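Local coordinates for protein L-lysine 6-oxidase (Marinomonas mediterranea, PDB 3WEU) that oxidises the epsilon-amino group of L-lysine with a cysteine tryptophylquinone cofactor, releasing ammonium and the hydrogen peroxide that makes it antibacterial, at residues P253-I258 with I306-W311; A630-R635 with P643-T648. All blocks are in the same frame, centred on the assembly; numbering follows the deposited sequence. Where two conformers were deposited one is given.

Contact 1 of 2, residues P253-I258 with I306-W311; sequences PEIVNI and ISQYQW
I255 and Q308 bring the two backbones to a CA–CA distance of 6.2 Å, and I258 and I306 to 6.3 Å, where the non-regular segment 253-258 passes segment 306-311, which lies on helix 295-308. No backbone-to-backbone bond joins them; the side chains of Q308 and Y309 do the bridging. In the conformer described, one of two, the Q308 carboxamide reaches the peptide groups on either side of I255: NE2 donates to E254 O at 2.8 Å, while OE1 accepts from V256 N at 3.0 Å, that N-H lying above the amide's carbonyl plane. A chain extended beyond CG (chi2 -176°) carries the amide there, with its CB against I255 CG2. Y309 reaches farther along, its OH accepting an almost straight bond (175°) from I258 N. CD1 of I258 lies over one face of the phenol ring, 4.0 Å from its centroid, a CH-pi contact, and V256 O sits in plane at the ring edge. I258 CD1 also packs on I306 CG1, and I255 CD1 on W311 CB at 3.9 Å. Three polar backbone atoms of an irregular segment are thus paired by side chains, tying the approach to helix 261-272 to segment 306-311.

Contact 2 of 2, residues A630-R635 with P643-T648; sequences AFIRDR and PFFTET
D634 and F645 form a non-hydrogen-bonded pair in an antiparallel beta hairpin whose strands, 631-634 and 645-648, have N-to-C directions 139° apart. From its CB outward, D634 meets F645, F644 and P643 across the hairpin. CB lies over the centre of the F645 ring, 3.9 Å from the centroid and 13° off the normal, a CH-pi contact. CG, anti to the backbone N (chi1 -177°), turns toward F644 and P643. OD1 accepts from F644 N at 2.8 Å, met from above the carboxylate plane, and also takes N636 N, while OD2 rests near P643 CA and CB. OD1 alone thus takes two backbone amides, one from each side of the connecting loop, beside the bond R635 N to F644 O. R633 and T646, then F631 and T648, are the hydrogen-bonded pairs. At the second, F631 O is gripped from opposite faces of its plane by T648 N and by T648 OG1, the latter at 2.7 Å. A water donates to T648 OG1 and accepts from R633 NH1, whose guanidinium also reaches V46 O and V47 O. Another water links A630 N to E647 OE2; E647 OE1 forms a salt bridge with R614. On the same face as D634, I632 CG2 packs on F645 CB at 4.0 Å. Side-chain bonds supplement the backbone pairing at both hairpin ends, with an acidic group probably stabilised by amide donors at the loop.

How the contacts relate
The two contacts are neighbours, their centres about 12 Å apart, and both are partly buried. Contact 1 lies nearer the centre of the chain and has no fully exposed participant; contact 2 runs from buried residues to an exposed loop end. They join different elements: contact 1 brings together segments 48 residues apart, contact 2 the strands of one local hairpin. Accordingly, every hydrogen bond across the first joins a side chain to the backbone, while strand pairing dominates the second. They meet directly: E254 OE2 probably accepts a hydrogen bond from D634 N at 2.8 Å, and the W311 ring meets that of F645 with planes at about 45°. E254 and I255 also touch F645, a residue of contact 2.

Contact 1 of 2, residues P253-I258 with I306-W311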
# COMPACT_ATOMS: atom_id res chain seq x y z
N PRO A 253 4.15 9.50 35.12
CA PRO A 253 3.24 9.22 36.23
C PRO A 253 3.14 10.33 37.26
O PRO A 253 2.09 10.44 37.91
CB PRO A 253 3.82 7.94 36.84
CG PRO A 253 5.22 7.89 36.34
CD PRO A 253 5.20 8.47 35.01
N GLU A 254 4.16 11.19 37.39
CA GLU A 254 4.06 12.29 38.34
C GLU A 254 3.22 13.46 37.84
O GLU A 254 2.97 14.38 38.61
CB GLU A 254 5.43 12.80 38.67
CG GLU A 254 6.25 11.76 39.38
CD GLU A 254 7.76 11.98 39.33
OE1 GLU A 254 8.44 12.00 40.41
OE2 GLU A 254 8.32 12.09 38.21
N ILE A 255 2.84 13.46 36.58
CA ILE A 255 2.06 14.55 35.99
C ILE A 255 0.60 14.12 35.94
O ILE A 255 0.27 13.06 35.41
CB ILE A 255 2.58 14.89 34.59
CG1 ILE A 255 4.08 15.24 34.71
CG2 ILE A 255 1.77 16.03 33.97
CD1 ILE A 255 4.79 15.74 33.52
N VAL A 256 -0.26 14.92 36.58
CA VAL A 256 -1.66 14.58 36.78
C VAL A 256 -2.55 15.35 35.80
O VAL A 256 -2.33 16.54 35.56
CB VAL A 256 -2.00 14.99 38.22
CG1 VAL A 256 -3.44 14.69 38.58
CG2 VAL A 256 -1.08 14.28 39.21
N ASN A 257 -3.56 14.67 35.27
CA ASN A 257 -4.56 15.26 34.41
C ASN A 257 -5.42 16.26 35.17
O ASN A 257 -5.81 16.03 36.31
CB ASN A 257 -5.42 14.16 33.77
CG ASN A 257 -4.60 13.26 32.84
OD1 ASN A 257 -4.37 13.62 31.70
ND2 ASN A 257 -4.10 12.13 33.34
N ILE A 258 -5.68 17.41 34.54
CA ILE A 258 -6.54 18.40 35.10
C ILE A 258 -7.87 17.82 35.59
O ILE A 258 -8.28 18.10 36.73
CB ILE A 258 -6.74 19.58 34.15
CG1 ILE A 258 -5.45 20.42 34.06
CG2 ILE A 258 -7.91 20.47 34.66
CD1 ILE A 258 -5.39 21.33 32.82
N ILE A 306 -2.50 22.18 36.37
CA ILE A 306 -2.30 23.09 35.28
C ILE A 306 -0.79 23.43 35.18
O ILE A 306 -0.19 23.39 34.09
CB ILE A 306 -3.09 24.39 35.45
CG1 ILE A 306 -4.59 24.16 35.26
CG2 ILE A 306 -2.65 25.35 34.40
CD1 ILE A 306 -5.41 25.30 35.77
N SER A 307 -0.17 23.64 36.33
CA SER A 307 1.25 24.06 36.40
C SER A 307 2.25 23.02 35.94
O SER A 307 3.38 23.36 35.76
CB SER A 307 1.65 24.45 37.84
OG SER A 307 1.89 23.32 38.65
N GLN A 308 1.84 21.75 35.82
CA GLN A 308 2.70 20.64 35.41
C GLN A 308 2.71 20.42 33.90
O GLN A 308 3.64 19.83 33.39
CB GLN A 308 2.27 19.32 36.06
CG GLN A 308 2.43 19.22 37.57
CD GLN A 308 2.05 17.80 38.08
OE1 GLN A 308 0.83 17.31 38.01
NE2 GLN A 308 3.09 17.15 38.68
N TYR A 309 1.65 20.85 33.18
CA TYR A 309 1.52 20.51 31.75
C TYR A 309 2.71 20.98 30.91
O TYR A 309 3.06 20.40 29.88
CB TYR A 309 0.20 21.05 31.17
CG TYR A 309 -0.99 20.16 31.38
CD1 TYR A 309 -1.18 19.45 32.55
CD2 TYR A 309 -1.96 20.00 30.39
CE1 TYR A 309 -2.27 18.67 32.73
CE2 TYR A 309 -3.07 19.22 30.58
CZ TYR A 309 -3.23 18.56 31.75
OH TYR A 309 -4.34 17.77 31.92
N GLN A 310 3.37 22.06 31.38
CA GLN A 310 4.55 22.59 30.66
C GLN A 310 5.68 21.59 30.41
O GLN A 310 6.52 21.84 29.52
CB GLN A 310 5.08 23.80 31.44
CG GLN A 310 5.63 23.41 32.83
CD GLN A 310 6.20 24.62 33.56
OE1 GLN A 310 7.26 25.13 33.22
NE2 GLN A 310 5.52 25.05 34.62
N TRP A 311 5.74 20.49 31.18
CA TRP A 311 6.82 19.53 31.02
C TRP A 311 6.59 18.58 29.84
O TRP A 311 7.48 17.83 29.49
CB TRP A 311 7.01 18.72 32.26
CG TRP A 311 7.38 19.60 33.46
CD1 TRP A 311 6.59 19.88 34.54
CD2 TRP A 311 8.63 20.22 33.68
NE1 TRP A 311 7.29 20.71 35.40
CE2 TRP A 311 8.55 20.91 34.92
CE3 TRP A 311 9.84 20.26 32.98
CZ2 TRP A 311 9.65 21.62 35.47
CZ3 TRP A 311 10.89 20.97 33.52
CH2 TRP A 311 10.78 21.63 34.77

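Contact 2 of 2, residues A630-R635 with P643-T648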
# COMPACT_ATOMS: atom_id res chain seq x y z
N ALA A 630 10.26 7.21 26.09
CA ALA A 630 10.77 7.62 27.36
C ALA A 630 9.68 7.68 28.42
O ALA A 630 8.50 7.90 28.13
CB ALA A 630 11.37 9.00 27.24
N PHE A 631 10.12 7.63 29.66
CA PHE A 631 9.29 8.01 30.79
C PHE A 631 9.74 9.38 31.23
O PHE A 631 10.95 9.61 31.51
CB PHE A 631 9.48 7.04 31.94
CG PHE A 631 8.78 5.74 31.73
CD1 PHE A 631 9.30 4.80 30.86
CD2 PHE A 631 7.51 5.53 32.27
CE1 PHE A 631 8.60 3.62 30.58
CE2 PHE A 631 6.81 4.34 32.02
CZ PHE A 631 7.37 3.38 31.18
N ILE A 632 8.78 10.26 31.30
CA ILE A 632 9.03 11.66 31.72
C ILE A 632 8.95 11.69 33.24
O ILE A 632 7.93 11.34 33.81
CB ILE A 632 8.02 12.65 31.11
CG1 ILE A 632 7.86 12.40 29.62
CG2 ILE A 632 8.41 14.09 31.39
CD1 ILE A 632 9.15 12.40 28.79
N ARG A 633 10.03 12.11 33.89
CA ARG A 633 10.11 12.06 35.31
C ARG A 633 10.94 13.17 35.95
O ARG A 633 11.82 13.77 35.29
CB ARG A 633 10.58 10.69 35.69
CG ARG A 633 11.82 10.54 36.46
CD ARG A 633 12.13 9.09 36.74
NE ARG A 633 11.90 8.76 38.09
CZ ARG A 633 12.13 7.54 38.59
NH1 ARG A 633 12.57 6.55 37.82
NH2 ARG A 633 11.97 7.32 39.86
N ASP A 634 10.60 13.48 37.21
CA ASP A 634 11.20 14.54 37.91
C ASP A 634 12.60 14.11 38.40
O ASP A 634 12.73 13.23 39.28
CB ASP A 634 10.33 15.02 39.06
CG ASP A 634 10.89 16.20 39.80
OD1 ASP A 634 11.90 16.78 39.41
OD2 ASP A 634 10.29 16.53 40.89
N ARG A 635 13.62 14.71 37.80
CA ARG A 635 15.02 14.46 38.13
C ARG A 635 15.46 15.13 39.45
O ARG A 635 16.56 14.87 39.97
CB ARG A 635 15.86 15.01 36.99
CG ARG A 635 15.74 14.22 35.71
CD ARG A 635 16.62 12.98 35.77
NE ARG A 635 17.07 12.64 34.44
CZ ARG A 635 18.31 12.61 34.00
NH1 ARG A 635 19.36 12.83 34.78
NH2 ARG A 635 18.50 12.30 32.75
N PRO A 643 10.72 21.22 40.58
CA PRO A 643 10.71 20.07 39.69
C PRO A 643 11.59 20.28 38.50
O PRO A 643 11.81 21.41 38.06
CB PRO A 643 9.26 19.99 39.23
CG PRO A 643 8.75 21.38 39.38
CD PRO A 643 9.38 21.85 40.64
N PHE A 644 12.10 19.17 37.94
CA PHE A 644 12.83 19.25 36.69
C PHE A 644 12.55 17.97 35.93
O PHE A 644 13.17 16.93 36.22
CB PHE A 644 14.35 19.44 36.97
CG PHE A 644 15.21 19.41 35.71
CD1 PHE A 644 14.88 20.15 34.60
CD2 PHE A 644 16.41 18.70 35.69
CE1 PHE A 644 15.70 20.14 33.43
CE2 PHE A 644 17.22 18.69 34.54
CZ PHE A 644 16.87 19.39 33.45
N PHE A 645 11.55 17.99 35.02
CA PHE A 645 11.15 16.77 34.36
C PHE A 645 11.84 16.63 33.01
O PHE A 645 11.83 17.57 32.17
CB PHE A 645 9.65 16.80 34.06
CG PHE A 645 8.76 16.51 35.22
CD1 PHE A 645 8.41 17.48 36.14
CD2 PHE A 645 8.27 15.24 35.40
CE1 PHE A 645 7.56 17.17 37.21
CE2 PHE A 645 7.41 14.93 36.44
CZ PHE A 645 7.03 15.90 37.32
N THR A 646 12.42 15.50 32.78
CA THR A 646 12.97 15.19 31.51
C THR A 646 12.62 13.77 31.10
O THR A 646 12.17 12.92 31.91
CB THR A 646 14.55 15.23 31.48
OG1 THR A 646 15.08 14.12 32.19
CG2 THR A 646 15.12 16.48 32.12
N GLU A 647 12.90 13.47 29.83
CA GLU A 647 12.91 12.09 29.36
C GLU A 647 13.92 11.30 30.19
O GLU A 647 15.01 11.80 30.53
CB GLU A 647 13.46 12.00 27.90
CG GLU A 647 12.43 12.41 26.87
CD GLU A 647 12.82 12.09 25.46
OE1 GLU A 647 14.02 12.13 25.18
OE2 GLU A 647 11.91 11.79 24.68
N THR A 648 13.57 10.06 30.48
CA THR A 648 14.49 9.06 31.05
C THR A 648 14.16 7.72 30.31
O THR A 648 12.98 7.50 29.91
CB THR A 648 14.25 8.87 32.59
OG1 THR A 648 12.91 8.43 32.87
CG2 THR A 648 14.50 10.20 33.37
O HOH W 1 10.47 9.53 24.19
O HOH W 2 13.34 6.64 35.01